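Chromosome partition protein Smc (Pyrococcus furiosus, PDB 3KTA) forms, through its joined N- and C-terminal ends, an ABC-type ATPase and is probably required for chromosome condensation and partitioning. Local coordinates at residues 24-29 against 108-113. Numbering follows the deposited sequence.
Sequences FAKLSP and ADLIKE
L27, in the last turn of helix 4-27, meets L110 of helix 101-114 through their terminal methyls. CD2 of L110 sits against both branches of its partner, 4.1 Å from L27 CD2 and 4.2 Å from L27 CD1, so one methyl faces the forked end of the other leucine. The two side chains cross at about a right angle. The CB of L110 is directed toward helix 4-27, and CG lies anti to the backbone N (chi1 177°); L27 leaves its helix at an angle, and CG lying anti to the carbonyl carbon (chi1 -66°) swings the fork toward helix 101-114. The other L110 methyl, CD1, lies 4.3 Å from NZ of K26, which, itself exposed, reaches across so that its ammonium end lies beside an apolar group. No hydrogen bond links the two segments, and the contact is small, burying 120 Å² in all. Around it, L27 also packs on V107 and L110 on F79 of helix 67-84, while the L27 carbonyl accepts a bond from R106. The leucine pair thus joins two helices of the C-terminal half of an SMC head, an ABC-type ATPase domain, through apolar interhelical packing.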
# COMPACT_ATOMS: atom_id res chain seq x y z
N PHE B 24 -16.56 2.38 -9.25
CA PHE B 24 -16.85 1.02 -9.70
C PHE B 24 -17.30 1.01 -11.16
O PHE B 24 -16.84 0.19 -11.95
CB PHE B 24 -17.91 0.33 -8.83
CG PHE B 24 -18.10 -1.12 -9.16
CD1 PHE B 24 -17.39 -2.10 -8.49
CD2 PHE B 24 -18.99 -1.50 -10.15
CE1 PHE B 24 -17.57 -3.44 -8.81
CE2 PHE B 24 -19.17 -2.83 -10.48
CZ PHE B 24 -18.46 -3.80 -9.80
N ALA B 25 -18.19 1.94 -11.51
CA ALA B 25 -18.70 2.03 -12.88
C ALA B 25 -17.60 2.38 -13.87
O ALA B 25 -17.61 1.91 -15.01
CB ALA B 25 -19.85 3.04 -12.96
N LYS B 26 -16.65 3.20 -13.44
CA LYS B 26 -15.50 3.56 -14.27
C LYS B 26 -14.59 2.36 -14.51
O LYS B 26 -14.18 2.09 -15.65
CB LYS B 26 -14.71 4.68 -13.59
CG LYS B 26 -13.60 5.31 -14.43
CD LYS B 26 -13.31 6.73 -13.95
CE LYS B 26 -12.96 6.76 -12.46
NZ LYS B 26 -12.62 8.13 -11.97
N LEU B 27 -14.28 1.63 -13.45
CA LEU B 27 -13.37 0.49 -13.54
C LEU B 27 -14.00 -0.69 -14.29
O LEU B 27 -13.30 -1.45 -14.95
CB LEU B 27 -12.93 0.04 -12.14
CG LEU B 27 -12.05 1.04 -11.38
CD1 LEU B 27 -11.70 0.47 -10.00
CD2 LEU B 27 -10.79 1.37 -12.17
N SER B 28 -15.31 -0.85 -14.15
CA SER B 28 -16.06 -1.89 -14.86
C SER B 28 -17.17 -1.29 -15.73
O SER B 28 -18.33 -1.26 -15.32
CB SER B 28 -16.67 -2.88 -13.87
OG SER B 28 -15.66 -3.61 -13.21
N PRO B 29 -16.81 -0.81 -16.92
CA PRO B 29 -17.82 -0.18 -17.79
C PRO B 29 -19.04 -1.08 -17.98
O PRO B 29 -18.89 -2.28 -18.20
CB PRO B 29 -17.06 0.02 -19.11
CG PRO B 29 -15.62 0.16 -18.68
CD PRO B 29 -15.47 -0.80 -17.51
N ALA B 108 -4.65 1.79 -13.48
CA ALA B 108 -3.49 2.65 -13.63
C ALA B 108 -3.90 4.11 -13.89
O ALA B 108 -3.29 5.04 -13.36
CB ALA B 108 -2.59 2.13 -14.76
N ASP B 109 -4.95 4.31 -14.70
CA ASP B 109 -5.45 5.66 -14.95
C ASP B 109 -5.99 6.29 -13.66
O ASP B 109 -5.80 7.48 -13.43
CB ASP B 109 -6.55 5.65 -16.00
CG ASP B 109 -6.03 5.40 -17.40
OD1 ASP B 109 -4.80 5.32 -17.60
OD2 ASP B 109 -6.88 5.28 -18.31
N LEU B 110 -6.65 5.49 -12.83
CA LEU B 110 -7.19 5.98 -11.56
C LEU B 110 -6.04 6.31 -10.59
O LEU B 110 -6.10 7.30 -9.86
CB LEU B 110 -8.11 4.92 -10.95
CG LEU B 110 -8.73 5.17 -9.58
CD1 LEU B 110 -9.51 6.47 -9.57
CD2 LEU B 110 -9.62 3.98 -9.24
N ILE B 111 -4.99 5.50 -10.59
CA ILE B 111 -3.79 5.82 -9.81
C ILE B 111 -3.16 7.14 -10.26
O ILE B 111 -2.87 8.00 -9.43
CB ILE B 111 -2.75 4.67 -9.83
CG1 ILE B 111 -3.22 3.50 -8.96
CG2 ILE B 111 -1.37 5.17 -9.36
CD1 ILE B 111 -2.54 2.15 -9.29
N LYS B 112 -3.00 7.31 -11.57
CA LYS B 112 -2.42 8.54 -12.11
C LYS B 112 -3.20 9.78 -11.66
O LYS B 112 -2.63 10.76 -11.17
CB LYS B 112 -2.36 8.48 -13.63
CG LYS B 112 -1.58 9.63 -14.26
CD LYS B 112 -0.10 9.43 -14.07
CE LYS B 112 0.70 10.35 -14.96
NZ LYS B 112 2.12 10.29 -14.61
N GLU B 113 -4.53 9.73 -11.80
CA GLU B 113 -5.37 10.85 -11.37
C GLU B 113 -5.26 11.08 -9.86
O GLU B 113 -5.11 12.23 -9.39
CB GLU B 113 -6.82 10.61 -11.76
CG GLU B 113 -7.77 11.72 -11.32
CD GLU B 113 -7.52 13.04 -12.02
OE1 GLU B 113 -6.84 13.04 -13.07
OE2 GLU B 113 -8.01 14.08 -11.53